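Response regulator aspartate phosphatase H (Bacillus subtilis, PDB 3Q15) dephosphorylates the sporulation phosphotransferase Spo0F and also acts on the competence regulator ComA, helping to separate sporulation and competence in time. Local coordinates at residues Lys21-Arg24 against Asp30-Ile33; Leu271-Gln276 against Ala308-Thr313; Pro203-Ala208 against Ala229-Arg234. All coordinates share one frame; numbering follows the deposited sequence.

Contact 1: Lys21-Arg24 against Asp30-Ile33; sequences KMIR and DAEI
The D30 carboxylate, the flat group of this contact, meets the thioether of M22 obliquely: SD lies off to one side of the carboxylate plane, neither squarely over it nor in it, 3.9 Å from D30 OD2. The closer approach is through the D30 methylene, with M22 SD 3.5 Å from D30 CB. The M22 side chain starts out toward helix 28-41, then bends at both chi2 (-56°) and chi3 (92°), so that CG and SD run across D30 CB while CE turns back from it. Behind the sulfur the two backbones come close, and M22 CB sits 3.8 Å from A31 N and 4.1 Å from A31 CB. On the more buried flank I23 adds a second apolar touch, its CG1 4.2 Å from A31 CB. I23 also packs on M58, R61 and H62 of helix 49-67, which completes the N-terminal three-helix bundle, and A31 reaches H62 as well. The small side chain of A31 suits this close passage of two consecutive helices. D30 OD2 is taken up by a hydrogen bond with S27 OG, and what passes between 21-24 and 30-33 is van der Waals contact.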
ATOM      1  N   LYS A  21     -19.166 -16.934  13.968  1.00 41.82           N
ATOM      2  CA  LYS A  21     -18.636 -18.283  13.808  1.00 41.34           C
ATOM      3  C   LYS A  21     -19.523 -19.314  14.503  1.00 39.31           C
ATOM      4  O   LYS A  21     -19.814 -20.372  13.945  1.00 41.96           O
ATOM      5  CB  LYS A  21     -17.207 -18.369  14.346  1.00 47.57           C
ATOM      6  CG  LYS A  21     -16.170 -17.641  13.505  1.00 48.40           C
ATOM      7  CD  LYS A  21     -14.784 -17.776  14.116  1.00 54.55           C
ATOM      8  CE  LYS A  21     -13.720 -17.174  13.211  1.00 58.27           C
ATOM      9  NZ  LYS A  21     -14.031 -15.761  12.869  1.00 57.62           N
ATOM     10  N   MET A  22     -19.952 -19.003  15.721  1.00 36.86           N
ATOM     11  CA  MET A  22     -20.817 -19.912  16.461  1.00 42.69           C
ATOM     12  C   MET A  22     -22.160 -20.078  15.754  1.00 43.35           C
ATOM     13  O   MET A  22     -22.719 -21.173  15.708  1.00 44.35           O
ATOM     14  CB  MET A  22     -21.022 -19.425  17.896  1.00 47.47           C
ATOM     15  CG  MET A  22     -19.761 -19.438  18.757  1.00 51.05           C
ATOM     16  SD  MET A  22     -18.947 -21.049  18.872  1.00 53.35           S
ATOM     17  CE  MET A  22     -17.782 -20.948  17.508  1.00 51.49           C
ATOM     18  N   ILE A  23     -22.669 -18.986  15.194  1.00 42.84           N
ATOM     19  CA  ILE A  23     -23.925 -19.020  14.455  1.00 43.42           C
ATOM     20  C   ILE A  23     -23.852 -19.961  13.256  1.00 42.15           C
ATOM     21  O   ILE A  23     -24.741 -20.791  13.052  1.00 42.11           O
ATOM     22  CB  ILE A  23     -24.323 -17.611  13.971  1.00 41.42           C
ATOM     23  CG1 ILE A  23     -24.755 -16.749  15.160  1.00 42.27           C
ATOM     24  CG2 ILE A  23     -25.443 -17.696  12.944  1.00 41.79           C
ATOM     25  CD1 ILE A  23     -25.088 -15.318  14.793  1.00 42.47           C
ATOM     26  N   ARG A  24     -22.787 -19.836  12.468  1.00 41.20           N
ATOM     27  CA  ARG A  24     -22.662 -20.606  11.231  1.00 43.55           C
ATOM     28  C   ARG A  24     -22.440 -22.096  11.489  1.00 47.58           C
ATOM     29  O   ARG A  24     -22.605 -22.919  10.590  1.00 49.68           O
ATOM     30  CB  ARG A  24     -21.564 -20.030  10.333  1.00 40.28           C
ATOM     31  CG  ARG A  24     -21.833 -18.597   9.894  1.00 38.52           C
ATOM     32  CD  ARG A  24     -20.885 -18.154   8.797  1.00 38.06           C
ATOM     33  NE  ARG A  24     -21.200 -18.761   7.507  1.00 36.20           N
ATOM     34  CZ  ARG A  24     -20.360 -19.517   6.808  1.00 37.43           C
ATOM     35  NH1 ARG A  24     -19.143 -19.770   7.272  1.00 35.40           N
ATOM     36  NH2 ARG A  24     -20.736 -20.016   5.640  1.00 36.54           N
ATOM     37  N   ASP A  30     -23.288 -21.305  22.702  1.00 57.48           N
ATOM     38  CA  ASP A  30     -22.146 -20.422  22.482  1.00 55.46           C
ATOM     39  C   ASP A  30     -22.564 -19.079  21.876  1.00 54.38           C
ATOM     40  O   ASP A  30     -22.132 -18.020  22.339  1.00 52.16           O
ATOM     41  CB  ASP A  30     -21.104 -21.108  21.599  1.00 56.30           C
ATOM     42  CG  ASP A  30     -20.509 -22.340  22.254  1.00 62.49           C
ATOM     43  OD1 ASP A  30     -20.121 -22.252  23.442  1.00 66.97           O
ATOM     44  OD2 ASP A  30     -20.437 -23.397  21.590  1.00 60.57           O
ATOM     45  N   ALA A  31     -23.405 -19.125  20.847  1.00 51.91           N
ATOM     46  CA  ALA A  31     -23.882 -17.903  20.207  1.00 49.64           C
ATOM     47  C   ALA A  31     -24.571 -16.980  21.210  1.00 53.03           C
ATOM     48  O   ALA A  31     -24.391 -15.764  21.167  1.00 56.03           O
ATOM     49  CB  ALA A  31     -24.817 -18.230  19.049  1.00 43.09           C
ATOM     50  N   GLU A  32     -25.354 -17.561  22.116  1.00 50.19           N
ATOM     51  CA  GLU A  32     -26.061 -16.774  23.121  1.00 54.48           C
ATOM     52  C   GLU A  32     -25.090 -16.099  24.089  1.00 55.18           C
ATOM     53  O   GLU A  32     -25.255 -14.928  24.430  1.00 55.32           O
ATOM     54  CB  GLU A  32     -27.066 -17.641  23.882  1.00 59.89           C
ATOM     55  CG  GLU A  32     -28.246 -18.116  23.043  1.00 63.59           C
ATOM     56  CD  GLU A  32     -29.149 -16.977  22.592  1.00 67.46           C
ATOM     57  OE1 GLU A  32     -28.956 -15.833  23.053  1.00 69.25           O
ATOM     58  OE2 GLU A  32     -30.057 -17.228  21.773  1.00 67.68           O
ATOM     59  N   ILE A  33     -24.080 -16.841  24.530  1.00 55.35           N
ATOM     60  CA  ILE A  33     -23.057 -16.285  25.408  1.00 56.40           C
ATOM     61  C   ILE A  33     -22.387 -15.076  24.760  1.00 54.24           C
ATOM     62  O   ILE A  33     -22.354 -13.986  25.332  1.00 53.87           O
ATOM     63  CB  ILE A  33     -21.986 -17.339  25.764  1.00 59.86           C
ATOM     64  CG1 ILE A  33     -22.614 -18.490  26.552  1.00 62.58           C
ATOM     65  CG2 ILE A  33     -20.852 -16.705  26.561  1.00 60.63           C
ATOM     66  CD1 ILE A  33     -21.643 -19.600  26.898  1.00 64.63           C
TER

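Contact 2: Leu271-Gln276 against Ala308-Thr313; sequences LCKAGQ and AVYKET
C272 and Y310 form the tight part of this contact. C272 CB stands almost exactly over the centre of the Y310 ring, 3.4 Å from its centroid and only 5° off the ring normal, a CH-pi contact of near-ideal placement. The six ring carbons are therefore at similar distances from CB, CD1 being among the nearest at 3.6 Å. Because the sulfur is anti to the carbonyl carbon of C272 (chi1 -72°), it leans toward the root of the tyrosine, and SG lies 4.2 Å from the ring centroid at an oblique 30° from the normal. C272 also touches A280 of helix 277-290, and Y310 packs on S341 and V345 of helix 332-348. The pair thus joins 271-276, in the predicted fifth TPR, to the end of helix 299-310.

Away from the ring the contact thins quickly. K273 offers a single approach, CG to Y310 OH at 3.7 Å, as its aliphatic chain passes obliquely by the hydroxyl before leading off to a salt bridge with D233. Beyond it helix 260-273 ends in a Schellman motif: G275 takes a positive phi, Q276 N bonds to L271 O over 2.8 Å, and G275 N bonds to C272 O. Past Y310 the other chain runs into exposed K311-T313, where K311 NZ bonds to T313 O in the carbonyl plane, on a lone pair, at 3.1 Å.

The chemistry is that of a polarisable aromatic face against a thiol-bearing methylene. Dispersion probably supplies most of the attraction, with a small electrostatic gain if the neighbouring sulfur makes the CB hydrogens slightly more positive.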
ATOM      1  N   LEU A 271       6.053  32.451  16.137  1.00 42.31           N
ATOM      2  CA  LEU A 271       6.572  33.730  16.587  1.00 46.39           C
ATOM      3  C   LEU A 271       7.988  33.587  17.140  1.00 49.11           C
ATOM      4  O   LEU A 271       8.830  34.459  16.937  1.00 45.16           O
ATOM      5  CB  LEU A 271       5.641  34.349  17.629  1.00 48.70           C
ATOM      6  CG  LEU A 271       4.338  34.917  17.064  1.00 48.94           C
ATOM      7  CD1 LEU A 271       3.424  35.427  18.170  1.00 47.66           C
ATOM      8  CD2 LEU A 271       4.639  36.021  16.060  1.00 48.92           C
ATOM      9  N   CYS A 272       8.245  32.478  17.830  1.00 48.44           N
ATOM     10  CA  CYS A 272       9.568  32.213  18.388  1.00 49.64           C
ATOM     11  C   CYS A 272      10.609  32.003  17.292  1.00 52.57           C
ATOM     12  O   CYS A 272      11.729  32.503  17.381  1.00 54.69           O
ATOM     13  CB  CYS A 272       9.533  30.994  19.316  1.00 47.23           C
ATOM     14  SG  CYS A 272       8.683  31.272  20.888  1.00 46.12           S
ATOM     15  N   LYS A 273      10.235  31.254  16.262  1.00 54.09           N
ATOM     16  CA  LYS A 273      11.123  31.014  15.133  1.00 54.22           C
ATOM     17  C   LYS A 273      11.355  32.301  14.351  1.00 54.98           C
ATOM     18  O   LYS A 273      12.380  32.458  13.689  1.00 54.40           O
ATOM     19  CB  LYS A 273      10.550  29.928  14.221  1.00 52.99           C
ATOM     20  CG  LYS A 273      10.674  28.523  14.791  1.00 53.02           C
ATOM     21  CD  LYS A 273      10.057  27.481  13.873  1.00 49.40           C
ATOM     22  CE  LYS A 273       8.555  27.665  13.762  1.00 52.34           C
ATOM     23  NZ  LYS A 273       7.908  26.515  13.076  1.00 53.73           N
ATOM     24  N   ALA A 274      10.399  33.220  14.439  1.00 55.93           N
ATOM     25  CA  ALA A 274      10.494  34.500  13.746  1.00 57.70           C
ATOM     26  C   ALA A 274      11.263  35.536  14.565  1.00 62.34           C
ATOM     27  O   ALA A 274      11.428  36.681  14.137  1.00 68.41           O
ATOM     28  CB  ALA A 274       9.107  35.017  13.404  1.00 56.23           C
ATOM     29  N   GLY A 275      11.724  35.135  15.745  1.00 58.25           N
ATOM     30  CA  GLY A 275      12.503  36.019  16.595  1.00 62.21           C
ATOM     31  C   GLY A 275      11.673  36.964  17.447  1.00 64.86           C
ATOM     32  O   GLY A 275      12.220  37.843  18.114  1.00 69.28           O
ATOM     33  N   GLN A 276      10.356  36.784  17.434  1.00 62.19           N
ATOM     34  CA  GLN A 276       9.455  37.632  18.212  1.00 62.33           C
ATOM     35  C   GLN A 276       9.025  36.939  19.503  1.00 59.02           C
ATOM     36  O   GLN A 276       7.832  36.756  19.757  1.00 55.38           O
ATOM     37  CB  GLN A 276       8.229  38.006  17.377  1.00 65.93           C
ATOM     38  CG  GLN A 276       8.569  38.563  16.001  1.00 71.66           C
ATOM     39  CD  GLN A 276       7.336  38.955  15.207  1.00 77.19           C
ATOM     40  OE1 GLN A 276       6.489  39.711  15.684  1.00 79.55           O
ATOM     41  NE2 GLN A 276       7.227  38.435  13.989  1.00 78.16           N
ATOM     42  N   ALA A 308      11.187  27.242  27.702  1.00 50.34           N
ATOM     43  CA  ALA A 308      12.510  26.854  28.177  1.00 55.46           C
ATOM     44  C   ALA A 308      13.610  27.100  27.151  1.00 55.21           C
ATOM     45  O   ALA A 308      14.709  27.535  27.501  1.00 55.69           O
ATOM     46  CB  ALA A 308      12.510  25.395  28.616  1.00 50.40           C
ATOM     47  N   VAL A 309      13.310  26.830  25.885  1.00 53.13           N
ATOM     48  CA  VAL A 309      14.334  26.859  24.847  1.00 53.38           C
ATOM     49  C   VAL A 309      14.505  28.234  24.200  1.00 54.29           C
ATOM     50  O   VAL A 309      15.595  28.563  23.732  1.00 53.32           O
ATOM     51  CB  VAL A 309      14.071  25.794  23.757  1.00 50.68           C
ATOM     52  CG1 VAL A 309      12.947  26.239  22.837  1.00 49.83           C
ATOM     53  CG2 VAL A 309      15.337  25.527  22.960  1.00 50.57           C
ATOM     54  N   TYR A 310      13.435  29.028  24.176  1.00 54.67           N
ATOM     55  CA  TYR A 310      13.487  30.364  23.578  1.00 59.05           C
ATOM     56  C   TYR A 310      13.681  31.468  24.617  1.00 62.55           C
ATOM     57  O   TYR A 310      13.704  32.650  24.278  1.00 66.24           O
ATOM     58  CB  TYR A 310      12.240  30.641  22.725  1.00 56.93           C
ATOM     59  CG  TYR A 310      12.189  29.811  21.465  1.00 54.89           C
ATOM     60  CD1 TYR A 310      11.363  28.699  21.374  1.00 54.03           C
ATOM     61  CD2 TYR A 310      12.983  30.128  20.370  1.00 55.78           C
ATOM     62  CE1 TYR A 310      11.328  27.925  20.225  1.00 55.15           C
ATOM     63  CE2 TYR A 310      12.953  29.365  19.220  1.00 55.58           C
ATOM     64  CZ  TYR A 310      12.123  28.264  19.152  1.00 57.01           C
ATOM     65  OH  TYR A 310      12.090  27.499  18.008  1.00 58.56           O
ATOM     66  N   LYS A 311      13.812  31.073  25.879  1.00 63.81           N
ATOM     67  CA  LYS A 311      14.094  32.005  26.965  1.00 67.21           C
ATOM     68  C   LYS A 311      15.452  32.666  26.739  1.00 67.56           C
ATOM     69  O   LYS A 311      16.352  32.052  26.167  1.00 67.50           O
ATOM     70  CB  LYS A 311      14.082  31.251  28.298  1.00 69.63           C
ATOM     71  CG  LYS A 311      14.441  32.073  29.519  1.00 74.88           C
ATOM     72  CD  LYS A 311      14.342  31.228  30.785  1.00 80.06           C
ATOM     73  CE  LYS A 311      14.792  32.000  32.022  1.00 87.15           C
ATOM     74  NZ  LYS A 311      16.249  32.320  32.001  1.00 89.95           N
ATOM     75  N   GLU A 312      15.599  33.914  27.178  1.00 69.44           N
ATOM     76  CA  GLU A 312      16.863  34.633  27.016  1.00 70.00           C
ATOM     77  C   GLU A 312      18.043  33.723  27.348  1.00 68.24           C
ATOM     78  O   GLU A 312      18.965  33.572  26.548  1.00 68.41           O
ATOM     79  CB  GLU A 312      16.900  35.886  27.892  1.00 79.62           C
ATOM     80  CG  GLU A 312      18.147  36.737  27.688  1.00 86.63           C
ATOM     81  CD  GLU A 312      18.234  37.900  28.658  1.00 97.35           C
ATOM     82  OE1 GLU A 312      19.142  38.743  28.500  1.00100.73           O
ATOM     83  OE2 GLU A 312      17.397  37.971  29.582  1.00101.74           O
ATOM     84  N   THR A 313      18.003  33.121  28.532  1.00 66.53           N
ATOM     85  CA  THR A 313      18.965  32.091  28.903  1.00 68.45           C
ATOM     86  C   THR A 313      18.262  30.732  28.893  1.00 67.07           C
ATOM     87  O   THR A 313      17.366  30.481  29.701  1.00 68.02           O
ATOM     88  CB  THR A 313      19.572  32.357  30.297  1.00 75.46           C
ATOM     89  OG1 THR A 313      20.199  33.645  30.313  1.00 79.28           O
ATOM     90  CG2 THR A 313      20.607  31.300  30.643  1.00 77.15           C
TER

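Contact 3: Pro203-Ala208 against Ala229-Arg234; sequences PHLEAA and ANSYDR
L205 directs its side chain at S231 through two staggered torsions: chi1 of -65° sets CG beside the backbone N, and chi2 of -178° stretches CD1 straight onward. CD1 thereby reaches S231 CB at 3.8 Å. In S231 the hydroxyl is turned anti to the backbone N, and the methylene makes the closest approach to the leucine. S231 and Y232 also rest on L202, a turn before L205 on helix 198-214, while L205 touches N227 and I228 of helix 218-235 and A189 of helix 178-194.

At the less buried margin E206 and Y232 cross at about a right angle, their carboxylate and ring planes 58° apart. E206 OE1 and Y232 OH stay 3.9 Å from each other, too far for a hydrogen bond. Within 229-234, N230 O receives R234 N at 3.0 Å and R234 NE at 3.3 Å from opposite faces of its plane, which folds the arginine back along its own helix; R234 NH2 continues to D193 in a salt bridge.

Small and aliphatic side chains meeting between 203-208, in predicted repeat 3, and 229-234, in predicted repeat 4, are characteristic of the stacking of successive repeats in a TPR domain.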
ATOM      1  N   PRO A 203      -3.425  24.185  -1.713  1.00 43.82           N
ATOM      2  CA  PRO A 203      -4.651  24.336  -2.505  1.00 44.87           C
ATOM      3  C   PRO A 203      -5.817  23.556  -1.906  1.00 43.68           C
ATOM      4  O   PRO A 203      -6.937  24.060  -1.877  1.00 44.93           O
ATOM      5  CB  PRO A 203      -4.264  23.755  -3.871  1.00 46.83           C
ATOM      6  CG  PRO A 203      -2.788  23.919  -3.943  1.00 48.86           C
ATOM      7  CD  PRO A 203      -2.295  23.714  -2.534  1.00 46.97           C
ATOM      8  N   HIS A 204      -5.555  22.348  -1.417  1.00 45.25           N
ATOM      9  CA  HIS A 204      -6.615  21.529  -0.838  1.00 40.97           C
ATOM     10  C   HIS A 204      -7.127  22.124   0.469  1.00 39.06           C
ATOM     11  O   HIS A 204      -8.324  22.084   0.754  1.00 37.28           O
ATOM     12  CB  HIS A 204      -6.137  20.087  -0.644  1.00 39.98           C
ATOM     13  CG  HIS A 204      -5.677  19.441  -1.913  1.00 43.53           C
ATOM     14  ND1 HIS A 204      -6.552  18.995  -2.881  1.00 42.25           N
ATOM     15  CD2 HIS A 204      -4.434  19.192  -2.387  1.00 42.88           C
ATOM     16  CE1 HIS A 204      -5.868  18.489  -3.890  1.00 43.08           C
ATOM     17  NE2 HIS A 204      -4.580  18.595  -3.616  1.00 42.99           N
ATOM     18  N   LEU A 205      -6.219  22.688   1.258  1.00 41.87           N
ATOM     19  CA  LEU A 205      -6.617  23.342   2.497  1.00 43.17           C
ATOM     20  C   LEU A 205      -7.482  24.567   2.210  1.00 45.94           C
ATOM     21  O   LEU A 205      -8.410  24.869   2.961  1.00 50.51           O
ATOM     22  CB  LEU A 205      -5.391  23.727   3.328  1.00 42.47           C
ATOM     23  CG  LEU A 205      -4.544  22.556   3.844  1.00 42.57           C
ATOM     24  CD1 LEU A 205      -3.381  23.060   4.683  1.00 42.03           C
ATOM     25  CD2 LEU A 205      -5.392  21.580   4.645  1.00 37.74           C
ATOM     26  N   GLU A 206      -7.187  25.265   1.119  1.00 44.17           N
ATOM     27  CA  GLU A 206      -7.970  26.442   0.755  1.00 47.08           C
ATOM     28  C   GLU A 206      -9.370  26.048   0.294  1.00 45.08           C
ATOM     29  O   GLU A 206     -10.351  26.701   0.649  1.00 48.63           O
ATOM     30  CB  GLU A 206      -7.253  27.271  -0.314  1.00 51.18           C
ATOM     31  CG  GLU A 206      -5.978  27.946   0.180  1.00 57.13           C
ATOM     32  CD  GLU A 206      -5.246  28.705  -0.914  1.00 62.16           C
ATOM     33  OE1 GLU A 206      -4.438  29.597  -0.580  1.00 63.05           O
ATOM     34  OE2 GLU A 206      -5.472  28.407  -2.106  1.00 66.56           O
ATOM     35  N   ALA A 207      -9.465  24.982  -0.493  1.00 43.54           N
ATOM     36  CA  ALA A 207     -10.767  24.493  -0.936  1.00 41.81           C
ATOM     37  C   ALA A 207     -11.586  24.048   0.267  1.00 43.88           C
ATOM     38  O   ALA A 207     -12.791  24.278   0.331  1.00 44.07           O
ATOM     39  CB  ALA A 207     -10.601  23.344  -1.919  1.00 40.18           C
ATOM     40  N   ALA A 208     -10.921  23.412   1.226  1.00 44.06           N
ATOM     41  CA  ALA A 208     -11.586  22.994   2.453  1.00 44.61           C
ATOM     42  C   ALA A 208     -12.121  24.203   3.210  1.00 45.33           C
ATOM     43  O   ALA A 208     -13.253  24.191   3.691  1.00 47.17           O
ATOM     44  CB  ALA A 208     -10.640  22.184   3.332  1.00 45.63           C
ATOM     45  N   ALA A 229      -2.494  27.917   8.272  1.00 38.16           N
ATOM     46  CA  ALA A 229      -1.419  28.565   9.023  1.00 44.81           C
ATOM     47  C   ALA A 229      -0.210  27.643   9.216  1.00 46.95           C
ATOM     48  O   ALA A 229       0.932  28.052   9.003  1.00 45.87           O
ATOM     49  CB  ALA A 229      -1.936  29.063  10.366  1.00 46.82           C
ATOM     50  N   ASN A 230      -0.460  26.403   9.623  1.00 46.14           N
ATOM     51  CA  ASN A 230       0.625  25.438   9.777  1.00 46.76           C
ATOM     52  C   ASN A 230       1.319  25.190   8.445  1.00 42.89           C
ATOM     53  O   ASN A 230       2.532  24.988   8.391  1.00 39.68           O
ATOM     54  CB  ASN A 230       0.116  24.118  10.358  1.00 48.87           C
ATOM     55  CG  ASN A 230      -0.155  24.202  11.846  1.00 55.10           C
ATOM     56  OD1 ASN A 230       0.568  24.872  12.580  1.00 56.92           O
ATOM     57  ND2 ASN A 230      -1.202  23.521  12.298  1.00 57.50           N
ATOM     58  N   SER A 231       0.539  25.202   7.372  1.00 36.12           N
ATOM     59  CA  SER A 231       1.084  24.988   6.039  1.00 44.69           C
ATOM     60  C   SER A 231       2.067  26.099   5.681  1.00 45.80           C
ATOM     61  O   SER A 231       3.182  25.830   5.235  1.00 45.15           O
ATOM     62  CB  SER A 231      -0.040  24.919   5.003  1.00 42.39           C
ATOM     63  OG  SER A 231       0.468  24.637   3.708  1.00 40.87           O
ATOM     64  N   TYR A 232       1.641  27.346   5.876  1.00 43.99           N
ATOM     65  CA  TYR A 232       2.491  28.505   5.629  1.00 44.25           C
ATOM     66  C   TYR A 232       3.697  28.517   6.560  1.00 45.51           C
ATOM     67  O   TYR A 232       4.809  28.851   6.145  1.00 45.83           O
ATOM     68  CB  TYR A 232       1.706  29.806   5.814  1.00 44.59           C
ATOM     69  CG  TYR A 232       0.818  30.192   4.651  1.00 46.62           C
ATOM     70  CD1 TYR A 232      -0.546  30.374   4.829  1.00 47.63           C
ATOM     71  CD2 TYR A 232       1.344  30.395   3.379  1.00 46.12           C
ATOM     72  CE1 TYR A 232      -1.367  30.744   3.774  1.00 47.91           C
ATOM     73  CE2 TYR A 232       0.528  30.763   2.314  1.00 46.98           C
ATOM     74  CZ  TYR A 232      -0.827  30.935   2.521  1.00 49.13           C
ATOM     75  OH  TYR A 232      -1.649  31.298   1.477  1.00 53.61           O
ATOM     76  N   ASP A 233       3.475  28.172   7.825  1.00 42.35           N
ATOM     77  CA  ASP A 233       4.562  28.144   8.796  1.00 44.53           C
ATOM     78  C   ASP A 233       5.648  27.186   8.338  1.00 45.37           C
ATOM     79  O   ASP A 233       6.836  27.475   8.467  1.00 48.26           O
ATOM     80  CB  ASP A 233       4.057  27.728  10.179  1.00 48.79           C
ATOM     81  CG  ASP A 233       5.165  27.698  11.220  1.00 55.81           C
ATOM     82  OD1 ASP A 233       5.936  28.678  11.311  1.00 59.38           O
ATOM     83  OD2 ASP A 233       5.264  26.690  11.947  1.00 55.80           O
ATOM     84  N   ARG A 234       5.234  26.043   7.799  1.00 57.60           N
ATOM     85  CA  ARG A 234       6.181  25.023   7.373  1.00 55.42           C
ATOM     86  C   ARG A 234       6.776  25.292   5.991  1.00 58.09           C
ATOM     87  O   ARG A 234       7.872  24.823   5.683  1.00 56.36           O
ATOM     88  CB  ARG A 234       5.544  23.632   7.438  1.00 55.91           C
ATOM     89  CG  ARG A 234       5.374  23.117   8.860  1.00 60.59           C
ATOM     90  CD  ARG A 234       4.713  21.752   8.901  1.00 64.55           C
ATOM     91  NE  ARG A 234       3.330  21.805   8.446  1.00 68.51           N
ATOM     92  CZ  ARG A 234       2.493  20.775   8.482  1.00 70.86           C
ATOM     93  NH1 ARG A 234       2.898  19.606   8.957  1.00 72.50           N
ATOM     94  NH2 ARG A 234       1.250  20.916   8.044  1.00 70.48           N
TER

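How the contacts relate
Contacts 2 and 3 are neighbours in the helical-repeat part of the chain, with centres about 24 Å apart, and they are joined directly: K273 NZ of contact 2 forms a 2.9 Å salt bridge with D233 OD2 of contact 3. Contact 1 belongs to the N-terminal three-helix bundle across the centre of the chain from both. Its centre is about 50 Å from that of contact 3 and about 62 Å from that of contact 2, with nearest atoms about 39 and 48 Å away. Contact 3 also borders the assembly interface, since H204 NE2 is hydrogen-bonded to the C-terminal carboxylate of Y378 of the second subunit.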